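Local coordinates for penicillin-binding protein 2B (Streptococcus pneumoniae, PDB 2WAD) that probably forms peptide cross-links between neighbouring glycan strands of cell-wall peptidoglycan, as a penicillin-binding transpeptidase of the machinery that builds the peripheral wall, at residues A[643-648]-A[671-676]; A[346-351]-A[527-532]; A[250-255]-A[261-266]; A[255-260]-A[271-276]; A[119-122]-A[126-129]. All coordinates share one frame; numbering follows the deposited sequence.

How the contacts relate
Contacts 1 and 2 belong to the transpeptidase domain and share its antiparallel sheet: strands 645-650 and 342-348 are neighbours; helix 661-676 meets strand 645-650, and helix 525-536 packs on both strands. Contact 2 is wholly buried and apolar; contact 1, also buried, adds a water bridge, with a histidine-bound zinc close by. Contacts 3 and 4 lie in the dimerisation domain, share Lys-255 and have centres about 5 Å apart. Contact 3 is a buried but loose tyrosine-valine touch, whereas contact 4, partly buried, rests on a short tyrosine-glutamate hydrogen bond. Contact 5, only partly buried and about 49 Å from the chain centre, joins two consecutive helices through a CH-pi contact.

Contact 1: A[643-648]-A[671-676]; sequences PQIAVA and NLYNQH. Unlike the reference sequence in segment 671-676: Asn-674 (reference Gln), Gln-675 (reference Lys), His-676 (reference Tyr). With ZN (zinc ion), chain F.
A classic beta bulge at the start of strand 645-650, where Gln-644 and Ile-645 both face Ala-638, meets the C-terminal helix of the transpeptidase domain through Tyr-673. Ile-645 reaches across with its CD1, which lies 3.7 Å from Tyr-673 CB and nearly as close to the root of the ring. The isoleucine chain is fully extended, CG1 anti to the backbone N (chi1 179°) and CD1 continuing outward, and this carries the methyl to the helix. The two side chains run antiparallel alongside one another, so the tyrosine runs back toward the bulge while the isoleucine runs to the helix backbone. At the far end of the ring the link becomes polar: one water donates to Gln-644 O at 2.8 Å and stands 2.7 Å from Tyr-673 OH, tying the hydroxyl to the bulge carbonyl. Three residues on, His-676 ND1 binds a zinc ion at 2.4 Å; this histidine differs from the reference sequence, and the site is distinct from the one formed by Asp-288, His-290 and Asp-292. Phe-316 of helix 314-334 meets the Tyr-673 ring edge-to-face, and Leu-356 of strand 355-363 touches both Ile-645 and Tyr-673. Strand 645-650 itself runs between strands 342-348 and 634-638, with Ala-646 and Ala-648 packed against helix 525-536.

Contact 2: A[346-351]-A[527-532]; sequences VALNPQ and QLAQYV. Unlike the reference sequence in segment 346-351: Gln-351 (reference Lys).
Val-346 and Leu-348, two residues apart on strand 342-348, both direct their side chains at the methyl of Ala-529 on helix 525-536. Val-346 offers CG1, anti to its backbone N (chi1 169°), and this methyl comes within 3.6 Å of Ala-529 CB. Leu-348 approaches with its CD1 branch, 3.8 Å from the same CB; CD1 is also 3.8 Å from Gln-530 N, so the leucine lies against the helix backbone as well as the alanine methyl. With a methyl as its whole side chain, Ala-529 lets the backbones come near, the CA atoms of Val-346 and Ala-529 being 6.1 Å apart. The short strand and helix segments run in roughly the same direction, at 33° to each other, and no hydrogen bond passes between them. The helix thus packs on the antiparallel sheet of the penicillin-binding transpeptidase domain, a fold shared with serine beta-lactamases. Beyond Leu-348 the strand gives way to an Asx turn, in which Gln-351 N donates to Asn-349 OD1 at 2.9 Å. On the helix, the amide of Gln-530 turns to other partners, Leu-542 O, Thr-491 O and Arg-541. The far side of the helix faces helix 389-398, and there Tyr-531 OH bonds Val-387 O. Strand 342-348 lies between strands 355-363 and 645-650, and Ala-529 also packs on Ala-648 of the latter.

Contact 3: A[250-255]-A[261-266]; sequences ESYLKK and DRVGTS. Unlike the reference sequence in segment 250-255: Ser-251 (reference Ala).
The loop after helix 249-255 folds back beside that helix in the dimerisation domain of this penicillin-binding protein, and Tyr-252 of the helix meets Val-263 of the irregular chain that leads on to helix 267-271. The contact is a light apolar touch: Tyr-252 CE1 lies 4.1 Å from Val-263 CG2, and the two side chains meet at a slant. Tyr-252 holds CG anti to its carbonyl carbon (chi1 -55°), which swings the ring off the helix toward the loop. Val-263 presents the methyl that sits between its own backbone N and carbonyl carbon. No hydrogen bond crosses between 250-255 and 261-266. Leu-244 touches both Tyr-252 and Val-263, so a third apolar side chain joins the small cluster. The loop is fixed instead from other directions. Val-263 and Thr-265 form backbone hydrogen bonds with Ser-238 and Ser-236, which tie this part of the chain to 236-238, and Asp-261 OD2 makes a salt bridge with Arg-280 and also accepts from Ser-258 N. The helix, for its part, is held by ordinary backbone bonds, including Lys-255 N to Ser-251 O at 2.9 Å; Ser-251 differs from the alanine of the reference sequence. Where the tyrosine points to the loop backbone, its hydroxyl remains apart from it: Tyr-252 OH stands 4.5 Å from Gly-264 O, too long for a hydrogen bond.

Contact 4: A[255-260]-A[271-276]; sequences KGYSLN and QYEEVL. Unlike the reference sequence in segment 271-276: Val-275 (reference Thr).
Tyr-257 OH donates to Glu-273 OE2 across 2.7 Å, a single short bond that joins the two segments. The hydrogen bond uses the anti side of OE2 and arrives 19° out of the carboxylate plane. OE2 lies at the edge of the tyrosine ring, close to its plane, while ring and carboxylate are turned 55° apart. Glu-273 has CG anti to its backbone N and then bends at chi2, which brings the carboxylate round to the hydroxyl. Its other oxygen, OE1, is gripped twice, by Arg-60 in a salt bridge and by Gly-264 N, so both carboxylate oxygens have partners and the negative charge is probably well stabilised. Glu-273 opens the short helix 273-276 of the dimerisation domain, with Tyr-272 at the N-cap position and Leu-276 N bonded to Tyr-272 O at 2.9 Å. On the other side, Gly-256 leaves helix 249-255 with a positive phi, and Tyr-257 N probably bonds back to Tyr-252 O. Val-263 and Arg-280 pack on Tyr-257. Farther along the loop, Ser-258 OG donates to Asn-260 OD1 at 2.6 Å.

Contact 5: A[119-122]-A[126-129]; sequences YYLA and IYKK
Close to where Leu-121 meets Tyr-127, Ala-122 N donates to Tyr-119 O at 3.2 Å, a bond from a residue to the third one before it. Leu-121 turns its own carbonyl toward the next helix, with O 3.3 Å from Tyr-127 CB, and its CB lies 4.2 Å from CD1 of the Tyr-127 ring. The second point of contact is a CH-pi interaction. Ile-126 CG2 stands over one face of the Tyr-120 ring, 3.9 Å from the centroid and 26° off the normal, displaced toward the hydroxyl end so that CZ, at 3.6 Å, is the nearest ring atom. The two side chains cross at about a right angle. Both Tyr-120 CG and Ile-126 CG2 lie anti to their backbone N atoms, which sends ring and methyl into the gap between the helices. Together these contacts close a tight turn between the consecutive helices 113-121 and 124-131 of the dimerisation domain. Helix 150-159 lies against the turn, Leu-121 touching Val-157 and Asp-158, and Tyr-127 touching Asn-154. The Tyr-120 side chain also packs on Leu-165 and Tyr-167, while Tyr-119 OH is hydrogen-bonded to Glu-174.

Contact 1: A[643-648]-A[671-676]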
# COMPACT_ATOMS: atom_id res chain seq x y z
N PRO A 643 -20.03 13.02 12.65
CA PRO A 643 -19.44 12.63 11.38
C PRO A 643 -19.18 11.13 11.23
O PRO A 643 -18.58 10.48 12.10
CB PRO A 643 -18.16 13.46 11.33
CG PRO A 643 -18.45 14.67 12.19
CD PRO A 643 -19.25 14.07 13.32
N GLN A 644 -19.59 10.59 10.09
CA GLN A 644 -19.41 9.16 9.85
C GLN A 644 -18.63 8.89 8.58
O GLN A 644 -18.22 7.76 8.29
CB GLN A 644 -20.78 8.47 9.85
CG GLN A 644 -21.29 8.22 11.27
CD GLN A 644 -22.81 8.13 11.32
OE1 GLN A 644 -23.40 7.22 10.73
NE2 GLN A 644 -23.44 9.08 12.01
N ILE A 645 -18.39 9.95 7.82
CA ILE A 645 -17.52 9.87 6.65
C ILE A 645 -16.77 11.20 6.47
O ILE A 645 -17.32 12.29 6.65
CB ILE A 645 -18.34 9.52 5.37
CG1 ILE A 645 -17.44 9.46 4.15
CG2 ILE A 645 -19.45 10.56 5.15
CD1 ILE A 645 -18.05 8.80 2.90
N ALA A 646 -15.50 11.10 6.09
CA ALA A 646 -14.69 12.27 5.73
C ALA A 646 -14.10 11.93 4.37
O ALA A 646 -13.68 10.79 4.19
CB ALA A 646 -13.57 12.43 6.73
N VAL A 647 -14.06 12.87 3.44
CA VAL A 647 -13.63 12.56 2.08
C VAL A 647 -12.70 13.64 1.53
O VAL A 647 -12.91 14.82 1.80
CB VAL A 647 -14.84 12.37 1.14
CG1 VAL A 647 -15.65 13.67 1.02
CG2 VAL A 647 -14.36 11.92 -0.26
N ALA A 648 -11.68 13.24 0.76
CA ALA A 648 -10.83 14.16 0.03
C ALA A 648 -10.90 13.87 -1.45
O ALA A 648 -10.80 12.72 -1.88
CB ALA A 648 -9.35 14.01 0.44
N ASN A 671 -23.25 11.20 -0.66
CA ASN A 671 -24.62 10.71 -0.88
C ASN A 671 -24.55 9.22 -1.21
O ASN A 671 -25.39 8.45 -0.78
CB ASN A 671 -25.29 11.41 -2.06
CG ASN A 671 -25.79 12.80 -1.74
OD1 ASN A 671 -25.97 13.15 -0.58
ND2 ASN A 671 -26.09 13.58 -2.78
N LEU A 672 -23.56 8.82 -2.01
CA LEU A 672 -23.46 7.40 -2.38
C LEU A 672 -23.32 6.56 -1.13
O LEU A 672 -23.98 5.53 -0.96
CB LEU A 672 -22.30 7.13 -3.33
CG LEU A 672 -22.58 7.36 -4.83
CD1 LEU A 672 -21.30 7.46 -5.66
CD2 LEU A 672 -23.55 6.32 -5.42
N TYR A 673 -22.46 7.02 -0.22
CA TYR A 673 -22.25 6.31 1.04
C TYR A 673 -23.48 6.25 1.93
O TYR A 673 -23.75 5.21 2.55
CB TYR A 673 -21.11 6.95 1.84
CG TYR A 673 -20.73 6.11 3.03
CD1 TYR A 673 -20.13 4.87 2.86
CD2 TYR A 673 -20.97 6.55 4.32
CE1 TYR A 673 -19.79 4.07 3.95
CE2 TYR A 673 -20.61 5.78 5.42
CZ TYR A 673 -20.01 4.54 5.23
OH TYR A 673 -19.67 3.77 6.31
N ASN A 674 -24.18 7.37 2.04
CA ASN A 674 -25.43 7.45 2.82
C ASN A 674 -26.52 6.48 2.35
O ASN A 674 -27.17 5.85 3.15
CB ASN A 674 -26.00 8.86 2.86
CG ASN A 674 -27.08 9.00 3.92
OD1 ASN A 674 -26.94 8.46 5.02
ND2 ASN A 674 -28.16 9.70 3.59
N GLN A 675 -26.70 6.39 1.04
CA GLN A 675 -27.51 5.33 0.44
C GLN A 675 -27.06 3.96 0.95
O GLN A 675 -27.86 3.15 1.41
CB GLN A 675 -27.32 5.40 -1.08
CG GLN A 675 -28.55 5.09 -1.90
CD GLN A 675 -28.36 5.38 -3.38
OE1 GLN A 675 -27.72 6.36 -3.76
NE2 GLN A 675 -28.93 4.52 -4.23
N HIS A 676 -25.75 3.71 0.88
CA HIS A 676 -25.19 2.38 1.12
C HIS A 676 -25.10 1.99 2.60
O HIS A 676 -25.16 0.82 2.96
CB HIS A 676 -23.82 2.27 0.44
CG HIS A 676 -23.03 1.08 0.87
ND1 HIS A 676 -23.14 -0.15 0.26
CD2 HIS A 676 -22.12 0.93 1.87
CE1 HIS A 676 -22.33 -1.01 0.86
NE2 HIS A 676 -21.70 -0.38 1.84
ZN ZN F . -24.47 -0.12 -1.73
O HOH W 1 -19.21 5.18 8.62

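Contact 2: A[346-351]-A[527-532]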
# COMPACT_ATOMS: atom_id res chain seq x y z
N VAL A 346 -10.44 9.61 -1.64
CA VAL A 346 -10.25 8.67 -0.54
C VAL A 346 -11.33 9.06 0.46
O VAL A 346 -11.48 10.24 0.80
CB VAL A 346 -8.85 8.82 0.16
CG1 VAL A 346 -8.79 8.01 1.47
CG2 VAL A 346 -7.72 8.36 -0.74
N ALA A 347 -12.10 8.08 0.89
CA ALA A 347 -13.11 8.27 1.92
C ALA A 347 -12.69 7.47 3.15
O ALA A 347 -12.33 6.29 3.03
CB ALA A 347 -14.49 7.73 1.41
N LEU A 348 -12.82 8.08 4.33
CA LEU A 348 -12.47 7.42 5.60
C LEU A 348 -13.60 7.55 6.62
O LEU A 348 -14.34 8.54 6.59
CB LEU A 348 -11.23 8.09 6.21
CG LEU A 348 -9.93 8.18 5.41
CD1 LEU A 348 -8.84 8.90 6.21
CD2 LEU A 348 -9.45 6.81 4.98
N ASN A 349 -13.73 6.58 7.52
CA ASN A 349 -14.59 6.68 8.69
C ASN A 349 -13.73 7.44 9.71
O ASN A 349 -12.71 6.91 10.15
CB ASN A 349 -14.90 5.26 9.19
CG ASN A 349 -15.75 5.23 10.47
OD1 ASN A 349 -15.73 6.14 11.30
ND2 ASN A 349 -16.50 4.14 10.63
N PRO A 350 -14.12 8.68 10.05
CA PRO A 350 -13.33 9.55 10.94
C PRO A 350 -13.38 9.10 12.41
O PRO A 350 -12.60 9.61 13.23
CB PRO A 350 -14.06 10.90 10.86
CG PRO A 350 -15.56 10.46 10.56
CD PRO A 350 -15.40 9.29 9.63
N GLN A 351 -14.26 8.16 12.74
CA GLN A 351 -14.35 7.68 14.13
C GLN A 351 -13.35 6.56 14.40
O GLN A 351 -13.01 6.31 15.54
CB GLN A 351 -15.78 7.18 14.45
CG GLN A 351 -16.81 8.31 14.65
CD GLN A 351 -18.25 7.82 14.85
OE1 GLN A 351 -18.55 6.63 14.70
NE2 GLN A 351 -19.17 8.74 15.19
N GLN A 527 -3.22 11.53 2.66
CA GLN A 527 -2.89 12.58 3.64
C GLN A 527 -4.01 13.63 3.74
O GLN A 527 -4.36 14.10 4.84
CB GLN A 527 -1.56 13.27 3.28
CG GLN A 527 -0.29 12.39 3.48
CD GLN A 527 0.98 13.08 3.03
OE1 GLN A 527 1.08 13.51 1.89
NE2 GLN A 527 1.97 13.19 3.91
N LEU A 528 -4.55 14.02 2.58
CA LEU A 528 -5.64 15.04 2.57
C LEU A 528 -6.94 14.49 3.15
O LEU A 528 -7.67 15.22 3.79
CB LEU A 528 -5.84 15.64 1.16
CG LEU A 528 -4.64 16.49 0.70
CD1 LEU A 528 -4.59 16.61 -0.83
CD2 LEU A 528 -4.78 17.87 1.30
N ALA A 529 -7.23 13.19 2.97
CA ALA A 529 -8.34 12.59 3.71
C ALA A 529 -8.12 12.54 5.22
O ALA A 529 -9.05 12.76 5.99
CB ALA A 529 -8.71 11.21 3.18
N GLN A 530 -6.92 12.18 5.66
CA GLN A 530 -6.66 12.05 7.10
C GLN A 530 -6.79 13.44 7.72
O GLN A 530 -7.22 13.58 8.85
CB GLN A 530 -5.23 11.55 7.37
CG GLN A 530 -4.90 11.33 8.88
CD GLN A 530 -3.54 10.67 9.06
OE1 GLN A 530 -2.54 11.15 8.50
NE2 GLN A 530 -3.50 9.53 9.75
N TYR A 531 -6.41 14.47 6.97
CA TYR A 531 -6.47 15.84 7.49
C TYR A 531 -7.93 16.22 7.77
O TYR A 531 -8.28 16.61 8.90
CB TYR A 531 -5.76 16.79 6.52
CG TYR A 531 -6.26 18.23 6.46
CD1 TYR A 531 -6.22 19.04 7.59
CD2 TYR A 531 -6.70 18.79 5.26
CE1 TYR A 531 -6.64 20.35 7.56
CE2 TYR A 531 -7.13 20.12 5.21
CZ TYR A 531 -7.08 20.89 6.37
OH TYR A 531 -7.50 22.21 6.37
N VAL A 532 -8.81 16.07 6.79
CA VAL A 532 -10.21 16.43 7.07
C VAL A 532 -10.85 15.47 8.08
O VAL A 532 -11.72 15.92 8.87
CB VAL A 532 -11.09 16.58 5.80
CG1 VAL A 532 -11.18 15.23 5.03
CG2 VAL A 532 -12.49 17.03 6.22

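Contact 3: A[250-255]-A[261-266]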
# COMPACT_ATOMS: atom_id res chain seq x y z
N GLU A 250 17.73 -13.16 3.97
CA GLU A 250 18.30 -13.34 5.30
C GLU A 250 17.27 -13.05 6.39
O GLU A 250 17.21 -13.76 7.39
CB GLU A 250 19.55 -12.48 5.51
CG GLU A 250 20.38 -12.89 6.72
CD GLU A 250 21.63 -12.04 6.91
OE1 GLU A 250 21.92 -11.21 6.02
OE2 GLU A 250 22.31 -12.20 7.95
N SER A 251 16.47 -12.01 6.18
CA SER A 251 15.35 -11.72 7.07
C SER A 251 14.50 -12.96 7.31
O SER A 251 14.18 -13.30 8.45
CB SER A 251 14.50 -10.57 6.51
OG SER A 251 15.20 -9.34 6.48
N TYR A 252 14.14 -13.67 6.24
CA TYR A 252 13.13 -14.73 6.33
C TYR A 252 13.62 -16.07 6.90
O TYR A 252 12.87 -16.75 7.60
CB TYR A 252 12.40 -14.94 5.00
CG TYR A 252 11.74 -13.71 4.38
CD1 TYR A 252 10.37 -13.48 4.51
CD2 TYR A 252 12.49 -12.80 3.64
CE1 TYR A 252 9.77 -12.36 3.93
CE2 TYR A 252 11.90 -11.68 3.06
CZ TYR A 252 10.54 -11.47 3.20
OH TYR A 252 9.99 -10.36 2.61
N LEU A 253 14.86 -16.46 6.59
CA LEU A 253 15.47 -17.66 7.19
C LEU A 253 15.55 -17.48 8.70
O LEU A 253 15.23 -18.38 9.48
CB LEU A 253 16.88 -17.92 6.64
CG LEU A 253 17.05 -18.49 5.23
CD1 LEU A 253 18.44 -19.09 5.11
CD2 LEU A 253 15.99 -19.52 4.90
N LYS A 254 16.01 -16.28 9.07
CA LYS A 254 16.11 -15.81 10.44
C LYS A 254 14.75 -15.88 11.14
O LYS A 254 14.58 -16.63 12.09
CB LYS A 254 16.60 -14.36 10.41
CG LYS A 254 17.37 -13.89 11.62
CD LYS A 254 18.00 -12.54 11.30
CE LYS A 254 18.05 -11.64 12.52
NZ LYS A 254 18.45 -10.28 12.09
N LYS A 255 13.79 -15.10 10.65
CA LYS A 255 12.46 -15.06 11.26
C LYS A 255 11.91 -16.46 11.48
O LYS A 255 11.13 -16.68 12.40
CB LYS A 255 11.48 -14.20 10.46
CG LYS A 255 11.49 -12.72 10.83
CD LYS A 255 10.31 -11.98 10.20
CE LYS A 255 10.34 -10.49 10.52
NZ LYS A 255 8.99 -9.88 10.43
N ASP A 261 9.65 -21.13 0.70
CA ASP A 261 8.41 -20.54 1.20
C ASP A 261 7.79 -19.52 0.26
O ASP A 261 8.49 -18.74 -0.37
CB ASP A 261 8.64 -19.88 2.56
CG ASP A 261 8.79 -20.89 3.68
OD1 ASP A 261 8.66 -22.11 3.43
OD2 ASP A 261 9.04 -20.46 4.82
N ARG A 262 6.47 -19.54 0.18
CA ARG A 262 5.76 -18.50 -0.56
C ARG A 262 5.26 -17.39 0.35
O ARG A 262 4.47 -17.62 1.27
CB ARG A 262 4.66 -19.12 -1.42
CG ARG A 262 5.28 -20.02 -2.46
CD ARG A 262 4.30 -20.36 -3.53
NE ARG A 262 3.46 -21.47 -3.10
CZ ARG A 262 2.36 -21.85 -3.74
NH1 ARG A 262 1.99 -21.19 -4.83
NH2 ARG A 262 1.63 -22.87 -3.29
N VAL A 263 5.76 -16.19 0.09
CA VAL A 263 5.58 -15.05 0.96
C VAL A 263 5.00 -13.85 0.19
O VAL A 263 5.07 -13.79 -1.04
CB VAL A 263 6.91 -14.67 1.66
CG1 VAL A 263 7.54 -15.91 2.29
CG2 VAL A 263 7.87 -14.04 0.66
N GLY A 264 4.41 -12.91 0.93
CA GLY A 264 3.88 -11.70 0.32
C GLY A 264 5.01 -10.76 -0.04
O GLY A 264 5.90 -10.53 0.78
N THR A 265 4.96 -10.20 -1.25
CA THR A 265 6.02 -9.33 -1.74
C THR A 265 5.54 -7.91 -2.00
O THR A 265 6.35 -7.03 -2.29
CB THR A 265 6.59 -9.85 -3.05
OG1 THR A 265 5.49 -10.19 -3.90
CG2 THR A 265 7.44 -11.09 -2.80
N SER A 266 4.24 -7.67 -1.93
CA SER A 266 3.76 -6.31 -2.11
C SER A 266 2.41 -6.04 -1.42
O SER A 266 1.60 -6.95 -1.23
CB SER A 266 3.67 -5.99 -3.61
OG SER A 266 2.68 -6.79 -4.22

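Contact 4: A[255-260]-A[271-276]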
# COMPACT_ATOMS: atom_id res chain seq x y z
N LYS A 255 13.79 -15.10 10.65
CA LYS A 255 12.46 -15.06 11.26
C LYS A 255 11.91 -16.46 11.48
O LYS A 255 11.13 -16.68 12.40
CB LYS A 255 11.48 -14.20 10.46
CG LYS A 255 11.49 -12.72 10.83
CD LYS A 255 10.31 -11.98 10.20
CE LYS A 255 10.34 -10.49 10.52
NZ LYS A 255 8.99 -9.88 10.43
N GLY A 256 12.33 -17.41 10.65
CA GLY A 256 11.99 -18.81 10.88
C GLY A 256 11.73 -19.62 9.63
O GLY A 256 11.59 -20.84 9.69
N TYR A 257 11.67 -18.95 8.49
CA TYR A 257 11.15 -19.56 7.27
C TYR A 257 12.12 -20.54 6.63
O TYR A 257 13.32 -20.53 6.92
CB TYR A 257 10.83 -18.49 6.22
CG TYR A 257 9.63 -17.61 6.52
CD1 TYR A 257 8.61 -17.48 5.59
CD2 TYR A 257 9.54 -16.92 7.72
CE1 TYR A 257 7.52 -16.67 5.85
CE2 TYR A 257 8.45 -16.11 7.98
CZ TYR A 257 7.44 -15.99 7.05
OH TYR A 257 6.35 -15.19 7.31
N SER A 258 11.58 -21.38 5.75
CA SER A 258 12.36 -22.18 4.81
C SER A 258 12.60 -21.37 3.54
O SER A 258 12.08 -20.26 3.38
CB SER A 258 11.61 -23.48 4.49
OG SER A 258 12.15 -24.12 3.35
N LEU A 259 13.40 -21.93 2.63
CA LEU A 259 13.93 -21.19 1.49
C LEU A 259 12.99 -21.23 0.29
O LEU A 259 13.09 -20.39 -0.61
CB LEU A 259 15.32 -21.75 1.14
CG LEU A 259 16.36 -21.04 0.26
CD1 LEU A 259 16.38 -19.53 0.41
CD2 LEU A 259 17.73 -21.63 0.58
N ASN A 260 12.09 -22.20 0.27
CA ASN A 260 11.11 -22.35 -0.80
C ASN A 260 9.72 -21.81 -0.44
O ASN A 260 8.74 -22.02 -1.17
CB ASN A 260 10.98 -23.82 -1.19
CG ASN A 260 10.55 -24.69 -0.02
OD1 ASN A 260 10.78 -24.35 1.14
ND2 ASN A 260 9.91 -25.81 -0.33
N GLN A 271 2.08 -6.70 3.86
CA GLN A 271 1.80 -6.09 5.15
C GLN A 271 1.31 -7.10 6.20
O GLN A 271 1.70 -7.02 7.37
CB GLN A 271 0.79 -4.95 4.97
CG GLN A 271 0.58 -4.16 6.21
CD GLN A 271 1.75 -3.25 6.52
OE1 GLN A 271 1.75 -2.55 7.54
NE2 GLN A 271 2.75 -3.25 5.64
N TYR A 272 0.45 -8.03 5.78
CA TYR A 272 -0.18 -8.97 6.70
C TYR A 272 0.35 -10.39 6.54
O TYR A 272 -0.32 -11.36 6.91
CB TYR A 272 -1.70 -8.92 6.58
CG TYR A 272 -2.25 -7.61 7.11
CD1 TYR A 272 -2.40 -6.51 6.28
CD2 TYR A 272 -2.54 -7.46 8.46
CE1 TYR A 272 -2.86 -5.29 6.76
CE2 TYR A 272 -3.00 -6.25 8.95
CZ TYR A 272 -3.16 -5.18 8.11
OH TYR A 272 -3.62 -3.98 8.62
N GLU A 273 1.57 -10.49 6.02
CA GLU A 273 2.27 -11.75 5.83
C GLU A 273 2.29 -12.63 7.09
O GLU A 273 2.07 -13.83 7.01
CB GLU A 273 3.70 -11.47 5.34
CG GLU A 273 4.69 -12.63 5.50
CD GLU A 273 4.28 -13.89 4.76
OE1 GLU A 273 3.77 -13.82 3.61
OE2 GLU A 273 4.50 -14.97 5.34
N GLU A 274 2.58 -12.05 8.24
CA GLU A 274 2.61 -12.84 9.47
C GLU A 274 1.23 -13.45 9.74
O GLU A 274 1.13 -14.54 10.29
CB GLU A 274 3.02 -11.93 10.64
CG GLU A 274 3.64 -12.66 11.83
CD GLU A 274 3.47 -11.93 13.16
OE1 GLU A 274 3.57 -10.68 13.22
OE2 GLU A 274 3.24 -12.64 14.16
N VAL A 275 0.17 -12.74 9.39
CA VAL A 275 -1.18 -13.25 9.61
C VAL A 275 -1.55 -14.29 8.56
O VAL A 275 -2.16 -15.30 8.89
CB VAL A 275 -2.23 -12.11 9.59
CG1 VAL A 275 -3.64 -12.71 9.71
CG2 VAL A 275 -1.99 -11.10 10.70
N LEU A 276 -1.18 -14.06 7.30
CA LEU A 276 -1.65 -14.91 6.22
C LEU A 276 -0.88 -16.25 6.12
O LEU A 276 -1.44 -17.27 5.70
CB LEU A 276 -1.62 -14.16 4.88
CG LEU A 276 -2.50 -12.92 4.73
CD1 LEU A 276 -1.96 -12.02 3.62
CD2 LEU A 276 -3.96 -13.27 4.46

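Contact 5: A[119-122]-A[126-129]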
# COMPACT_ATOMS: atom_id res chain seq x y z
N TYR A 119 26.61 -31.15 -10.45
CA TYR A 119 26.42 -32.34 -11.28
C TYR A 119 27.74 -32.99 -11.64
O TYR A 119 27.89 -34.21 -11.61
CB TYR A 119 25.67 -31.97 -12.56
CG TYR A 119 25.46 -33.14 -13.49
CD1 TYR A 119 24.38 -33.99 -13.32
CD2 TYR A 119 26.33 -33.39 -14.54
CE1 TYR A 119 24.17 -35.07 -14.17
CE2 TYR A 119 26.13 -34.45 -15.40
CZ TYR A 119 25.05 -35.29 -15.20
OH TYR A 119 24.84 -36.36 -16.04
N TYR A 120 28.72 -32.16 -11.98
CA TYR A 120 30.02 -32.67 -12.42
C TYR A 120 30.75 -33.41 -11.30
O TYR A 120 31.38 -34.44 -11.53
CB TYR A 120 30.87 -31.51 -12.96
CG TYR A 120 32.28 -31.89 -13.33
CD1 TYR A 120 32.54 -32.70 -14.43
CD2 TYR A 120 33.36 -31.46 -12.57
CE1 TYR A 120 33.82 -33.07 -14.76
CE2 TYR A 120 34.66 -31.83 -12.89
CZ TYR A 120 34.88 -32.63 -13.99
OH TYR A 120 36.17 -32.99 -14.31
N LEU A 121 30.65 -32.86 -10.09
CA LEU A 121 31.32 -33.43 -8.93
C LEU A 121 30.60 -34.67 -8.39
O LEU A 121 31.15 -35.41 -7.58
CB LEU A 121 31.45 -32.38 -7.82
CG LEU A 121 32.28 -31.13 -8.11
CD1 LEU A 121 32.29 -30.22 -6.90
CD2 LEU A 121 33.70 -31.47 -8.56
N ALA A 122 29.38 -34.88 -8.86
CA ALA A 122 28.56 -36.00 -8.44
C ALA A 122 29.24 -37.34 -8.63
O ALA A 122 28.96 -38.29 -7.90
CB ALA A 122 27.23 -35.99 -9.18
N ILE A 126 35.59 -38.52 -9.73
CA ILE A 126 35.80 -37.12 -10.12
C ILE A 126 35.87 -36.17 -8.92
O ILE A 126 36.66 -35.22 -8.91
CB ILE A 126 34.72 -36.64 -11.11
CG1 ILE A 126 34.66 -37.54 -12.35
CG2 ILE A 126 34.98 -35.21 -11.53
CD1 ILE A 126 35.80 -37.34 -13.33
N TYR A 127 35.05 -36.40 -7.90
CA TYR A 127 35.12 -35.55 -6.72
C TYR A 127 36.45 -35.71 -5.98
O TYR A 127 37.04 -34.73 -5.53
CB TYR A 127 33.93 -35.79 -5.79
CG TYR A 127 34.03 -34.94 -4.54
CD1 TYR A 127 33.92 -33.55 -4.63
CD2 TYR A 127 34.28 -35.50 -3.30
CE1 TYR A 127 34.03 -32.76 -3.51
CE2 TYR A 127 34.39 -34.71 -2.16
CZ TYR A 127 34.27 -33.34 -2.28
OH TYR A 127 34.38 -32.52 -1.18
N LYS A 128 36.92 -36.94 -5.86
CA LYS A 128 38.22 -37.21 -5.26
C LYS A 128 39.32 -36.57 -6.10
O LYS A 128 40.07 -35.72 -5.62
CB LYS A 128 38.45 -38.71 -5.11
CG LYS A 128 39.89 -39.10 -4.81
CD LYS A 128 40.05 -40.60 -4.57
CE LYS A 128 40.52 -41.31 -5.82
NZ LYS A 128 40.86 -42.74 -5.54
N LYS A 129 39.39 -36.95 -7.37
CA LYS A 129 40.40 -36.45 -8.29
C LYS A 129 40.51 -34.93 -8.32
O LYS A 129 41.61 -34.40 -8.49
CB LYS A 129 40.12 -36.97 -9.69
CG LYS A 129 41.34 -37.26 -10.54
CD LYS A 129 40.91 -37.60 -11.96
CE LYS A 129 40.13 -36.44 -12.58
NZ LYS A 129 39.27 -36.90 -13.70